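Local coordinates for protein gamma-hexachlorocyclohexane dehydrochlorinase (Novosphingobium barchaimii LL02, PDB 5KVB) that probably catalyses two successive dehydrochlorinations of the pollutant gamma-hexachlorocyclohexane (lindane), giving a tetrachlorocyclohexadiene by way of pentachlorocyclohexene, at residues G37-A40 with S41-D45; P73-H76 with D77-H80. All blocks are in the same frame, centred on the assembly; numbering follows the deposited sequence. Where two conformers were deposited one is given.

Contact 1: G37-A40 with S41-D45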
loop_
_atom_site.group_PDB
_atom_site.type_symbol
_atom_site.label_atom_id
_atom_site.label_comp_id
_atom_site.label_asym_id
_atom_site.label_seq_id
_atom_site.Cartn_x
_atom_site.Cartn_y
_atom_site.Cartn_z
ATOM N N GLY A 37 -13.602 13.072 14.240
ATOM C CA GLY A 37 -14.225 13.800 13.149
ATOM C C GLY A 37 -14.070 13.118 11.794
ATOM O O GLY A 37 -15.038 12.958 11.046
ATOM N N ARG A 38 -12.844 12.714 11.481
ATOM C CA ARG A 38 -12.576 12.028 10.223
ATOM C C ARG A 38 -13.337 10.704 10.171
ATOM O O ARG A 38 -13.972 10.390 9.164
ATOM C CB ARG A 38 -11.071 11.786 10.037
ATOM C CG ARG A 38 -10.727 11.047 8.733
ATOM C CD ARG A 38 -9.229 10.711 8.595
ATOM N NE ARG A 38 -8.370 11.892 8.703
ATOM C CZ ARG A 38 -7.949 12.619 7.676
ATOM N NH1 ARG A 38 -8.281 12.303 6.432
ATOM N NH2 ARG A 38 -7.168 13.676 7.889
ATOM N N LEU A 39 -13.285 9.941 11.253
ATOM C CA LEU A 39 -13.928 8.633 11.287
ATOM C C LEU A 39 -15.455 8.716 11.184
ATOM O O LEU A 39 -16.081 7.870 10.540
ATOM C CB LEU A 39 -13.530 7.882 12.568
ATOM C CG LEU A 39 -14.041 6.451 12.761
ATOM C CD1 LEU A 39 -13.686 5.518 11.589
ATOM C CD2 LEU A 39 -13.502 5.887 14.061
ATOM N N ALA A 40 -16.051 9.730 11.807
ATOM C CA ALA A 40 -17.508 9.870 11.778
ATOM C C ALA A 40 -18.031 10.288 10.403
ATOM O O ALA A 40 -19.151 9.940 10.031
ATOM C CB ALA A 40 -17.966 10.876 12.837
ATOM N N SER A 41 -17.208 11.014 9.648
ATOM C CA SER A 41 -17.615 11.660 8.405
ATOM C C SER A 41 -17.924 10.705 7.246
ATOM O O SER A 41 -18.576 11.103 6.282
ATOM C CB SER A 41 -16.525 12.642 7.937
ATOM O OG SER A 41 -15.346 11.955 7.545
ATOM N N ILE A 42 -17.460 9.464 7.338
ATOM C CA ILE A 42 -17.453 8.557 6.188
ATOM C C ILE A 42 -18.641 7.587 6.110
ATOM O O ILE A 42 -18.714 6.791 5.166
ATOM C CB ILE A 42 -16.153 7.709 6.168
ATOM C CG1 ILE A 42 -16.137 6.735 7.352
ATOM C CG2 ILE A 42 -14.906 8.601 6.182
ATOM C CD1 ILE A 42 -14.811 5.964 7.546
ATOM N N TRP A 43 -19.567 7.656 7.075
ATOM C CA TRP A 43 -20.664 6.676 7.203
ATOM C C TRP A 43 -22.052 7.261 6.963
ATOM O O TRP A 43 -22.398 8.290 7.550
ATOM C CB TRP A 43 -20.691 6.057 8.610
ATOM C CG TRP A 43 -19.390 5.526 9.127
ATOM C CD1 TRP A 43 -18.485 6.203 9.895
ATOM C CD2 TRP A 43 -18.843 4.224 8.912
ATOM N NE1 TRP A 43 -17.409 5.397 10.180
ATOM C CE2 TRP A 43 -17.596 4.179 9.575
ATOM C CE3 TRP A 43 -19.279 3.093 8.216
ATOM C CZ2 TRP A 43 -16.786 3.035 9.578
ATOM C CZ3 TRP A 43 -18.475 1.957 8.216
ATOM C CH2 TRP A 43 -17.245 1.937 8.899
ATOM N N TRP A 44 -22.877 6.576 6.180
ATOM C CA TRP A 44 -24.317 6.882 6.201
ATOM C C TRP A 44 -24.874 6.527 7.582
ATOM O O TRP A 44 -24.317 5.685 8.286
ATOM C CB TRP A 44 -25.069 6.107 5.116
ATOM C CG TRP A 44 -24.732 6.530 3.719
ATOM C CD1 TRP A 44 -24.241 5.740 2.714
ATOM C CD2 TRP A 44 -24.865 7.846 3.172
ATOM N NE1 TRP A 44 -24.061 6.492 1.575
ATOM C CE2 TRP A 44 -24.432 7.788 1.828
ATOM C CE3 TRP A 44 -25.294 9.075 3.690
ATOM C CZ2 TRP A 44 -24.415 8.909 0.999
ATOM C CZ3 TRP A 44 -25.280 10.186 2.864
ATOM C CH2 TRP A 44 -24.841 10.096 1.534
ATOM N N ASP A 45 -25.976 7.158 7.974
ATOM C CA ASP A 45 -26.516 6.911 9.311
ATOM C C ASP A 45 -27.021 5.482 9.496
ATOM O O ASP A 45 -27.097 4.996 10.645
ATOM C CB ASP A 45 -27.631 7.910 9.635
ATOM C CG ASP A 45 -27.101 9.304 9.923
ATOM O OD1 ASP A 45 -25.897 9.447 10.219
ATOM O OD2 ASP A 45 -27.898 10.262 9.879
HETATM O O HOH W 1 -21.216 10.703 8.203
#

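Contact 2: P73-H76 with D77-H80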
loop_
_atom_site.group_PDB
_atom_site.type_symbol
_atom_site.label_atom_id
_atom_site.label_comp_id
_atom_site.label_asym_id
_atom_site.label_seq_id
_atom_site.Cartn_x
_atom_site.Cartn_y
_atom_site.Cartn_z
ATOM N N PRO A 73 -9.570 0.742 23.940
ATOM C CA PRO A 73 -9.065 0.363 25.276
ATOM C C PRO A 73 -8.190 -0.892 25.284
ATOM O O PRO A 73 -7.423 -1.082 26.241
ATOM C CB PRO A 73 -10.344 0.117 26.083
ATOM C CG PRO A 73 -11.402 0.880 25.386
ATOM C CD PRO A 73 -11.041 0.836 23.921
ATOM N N ARG A 74 -8.294 -1.735 24.261
ATOM C CA ARG A 74 -7.501 -2.960 24.209
ATOM C C ARG A 74 -6.066 -2.727 23.746
ATOM O O ARG A 74 -5.232 -3.609 23.897
ATOM C CB ARG A 74 -8.139 -3.992 23.280
ATOM C CG ARG A 74 -9.455 -4.587 23.738
ATOM C CD ARG A 74 -10.037 -5.414 22.600
ATOM N NE ARG A 74 -11.238 -6.151 22.978
ATOM C CZ ARG A 74 -11.973 -6.855 22.123
ATOM N NH1 ARG A 74 -11.630 -6.910 20.841
ATOM N NH2 ARG A 74 -13.051 -7.501 22.546
ATOM N N TRP A 75 -5.791 -1.559 23.161
ATOM C CA TRP A 75 -4.490 -1.293 22.543
ATOM C C TRP A 75 -3.834 -0.001 23.048
ATOM O O TRP A 75 -4.495 1.036 23.207
ATOM C CB TRP A 75 -4.633 -1.205 21.008
ATOM C CG TRP A 75 -5.198 -2.422 20.325
ATOM C CD1 TRP A 75 -6.518 -2.725 20.153
ATOM C CD2 TRP A 75 -4.458 -3.481 19.696
ATOM N NE1 TRP A 75 -6.646 -3.905 19.461
ATOM C CE2 TRP A 75 -5.398 -4.392 19.173
ATOM C CE3 TRP A 75 -3.094 -3.745 19.526
ATOM C CZ2 TRP A 75 -5.019 -5.552 18.493
ATOM C CZ3 TRP A 75 -2.717 -4.900 18.850
ATOM C CH2 TRP A 75 -3.680 -5.790 18.344
ATOM N N HIS A 76 -2.527 -0.056 23.296
ATOM C CA HIS A 76 -1.762 1.162 23.544
ATOM C C HIS A 76 -1.735 2.009 22.276
ATOM O O HIS A 76 -1.901 3.231 22.327
ATOM C CB HIS A 76 -0.326 0.848 23.991
ATOM C CG HIS A 76 -0.228 0.208 25.343
ATOM N ND1 HIS A 76 -0.666 0.824 26.496
ATOM C CD2 HIS A 76 0.289 -0.983 25.727
ATOM C CE1 HIS A 76 -0.439 0.032 27.530
ATOM N NE2 HIS A 76 0.140 -1.070 27.091
ATOM N N ASP A 77 -1.519 1.341 21.144
ATOM C CA ASP A 77 -1.500 1.997 19.843
ATOM C C ASP A 77 -1.396 0.928 18.765
ATOM O O ASP A 77 -1.028 -0.209 19.053
ATOM C CB ASP A 77 -0.323 2.966 19.734
ATOM C CG ASP A 77 0.997 2.248 19.634
ATOM O OD1 ASP A 77 1.558 1.872 20.684
ATOM O OD2 ASP A 77 1.463 2.030 18.494
ATOM N N PHE A 78 -1.741 1.298 17.531
ATOM C CA PHE A 78 -1.555 0.423 16.380
ATOM C C PHE A 78 -1.512 1.226 15.090
ATOM O O PHE A 78 -1.808 2.420 15.086
ATOM C CB PHE A 78 -2.656 -0.643 16.310
ATOM C CG PHE A 78 -4.058 -0.110 16.500
ATOM C CD1 PHE A 78 -4.630 0.758 15.583
ATOM C CD2 PHE A 78 -4.811 -0.500 17.592
ATOM C CE1 PHE A 78 -5.919 1.228 15.759
ATOM C CE2 PHE A 78 -6.096 -0.033 17.774
ATOM C CZ PHE A 78 -6.650 0.835 16.859
ATOM N N ILE A 79 -1.144 0.554 14.008
ATOM C CA ILE A 79 -1.097 1.171 12.686
ATOM C C ILE A 79 -1.643 0.162 11.683
ATOM O O ILE A 79 -1.320 -1.023 11.739
ATOM C CB ILE A 79 0.354 1.623 12.324
ATOM C CG1 ILE A 79 0.423 2.257 10.935
ATOM C CG2 ILE A 79 1.349 0.467 12.412
ATOM C CD1 ILE A 79 -0.419 3.527 10.752
ATOM N N HIS A 80 -2.511 0.636 10.785
ATOM C CA HIS A 80 -3.098 -0.198 9.730
ATOM C C HIS A 80 -2.622 0.264 8.370
ATOM O O HIS A 80 -2.907 1.393 7.967
ATOM C CB HIS A 80 -4.632 -0.131 9.741
ATOM C CG HIS A 80 -5.277 -0.791 10.919
ATOM N ND1 HIS A 80 -5.276 -0.233 12.181
ATOM C CD2 HIS A 80 -5.989 -1.941 11.015
ATOM C CE1 HIS A 80 -5.935 -1.027 13.009
ATOM N NE2 HIS A 80 -6.383 -2.067 12.325
#

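Contact 1: G37-A40 with S41-D45
Ser41 reaches back over the end of helix 36-40 and hydrogen-bonds with its hydroxyl to the carbonyl oxygen of Arg38, three residues earlier. Followed outward, its CB first meets the helix end, 3.5 Å from Gly37 O. The next atom, OG, is set between the backbone N and the carbonyl carbon (chi1 67°), a choice that turns it onto Arg38 O at 2.6 Å. The hydroxyl lies 28° off the plane of that carbonyl. Ser41 N adds two weak bonds, to Gly37 O and to Arg38 O, so the Arg38 carbonyl is held by both side chain and backbone of one residue. Beyond it, Ala40 to Trp43 form a type I beta turn, and a water lies within hydrogen-bonding distance of both Ala40 O and Trp43 O, 2.8 Å from the latter.

On the buried side, Ile42 and Trp43 fold under the same helix end. CG1 of Ile42 packs 3.4 Å above one face of the Trp43 indole, toward its rim. The indole points its pyrrole edge at Leu39, with NE1 2.8 Å from Leu39 O and 4.0 Å from Leu39 CD1, and also meets the rings of Phe133 and Trp49. An alanine in place of Trp43 would probably open a gap beside Leu39 and Ile42 and leave Phe133 and Trp49 without the ring they pack against. This is a helix C-terminal end passing through a type I turn into a short strand, here the link by which helix 36-40, with Leu39 on helix 59-71 and Arg38 on helix 10-33, passes into residues that pack on strand 130-145 of the SnoaL-like, NTF2-type fold.

Contact 2: P73-H76 with D77-H80
Trp75 and Phe78 meet as a T-shaped pair, their planes at 87°, with the edge of the phenyl ring directed at the face of the indole, in the conformer described here, one of two modelled for Phe78. The centroid of the five-membered ring of Trp75 lies 4.9 Å from that of the Phe78 ring. Contact is made by one side of the phenyl: Phe78 CD2 stands 3.4 Å from Trp75 CG, over the rim of the indole, and Phe78 CE2 is 3.6 Å from Trp75 CD1. Placing Phe78 CG between its backbone N and carbonyl carbon (chi1 47°) swings the ring back along the chain to the indole, across the corner that the backbone turns at His76.

The carboxylate of Asp77 finds its partners elsewhere: OD1 bonds to Asn106 of strand 94-107 and OD2 to Tyr142 of the second subunit, although its buried backbone N has no partner. Phe78 also packs on Asp32, whose OD1 is hydrogen-bonded to His80 ND1. Asp32 and His80 are probably the catalytic pair, with His80 the proton acceptor. The edge-to-face stack thus lies beside the probable active site of an NTF2-type fold, at the start of strand 75-89, outermost in the sheet within this chain.

In the fold
Two short-range arrangements, each made round a bend in the chain, here serve different parts of one SnoaL-like domain. Contact 1 comes first, where helix 36-40 gives way to strand 43-44; contact 2 follows after helix 59-71, at the beginning of strand 75-89. Their centres are 20 Å apart and their nearest atoms about 9 Å, so they do not touch. Contact 2 contains the probable proton acceptor and has several second-subunit contacts; contact 1 reaches that subunit through Arg38 and stands back from the active site, with Leu39 about 10 Å from His80 between side chains. Helix 10-33, which carries Asp32, touches both, so both probably belong to the framework around the active site.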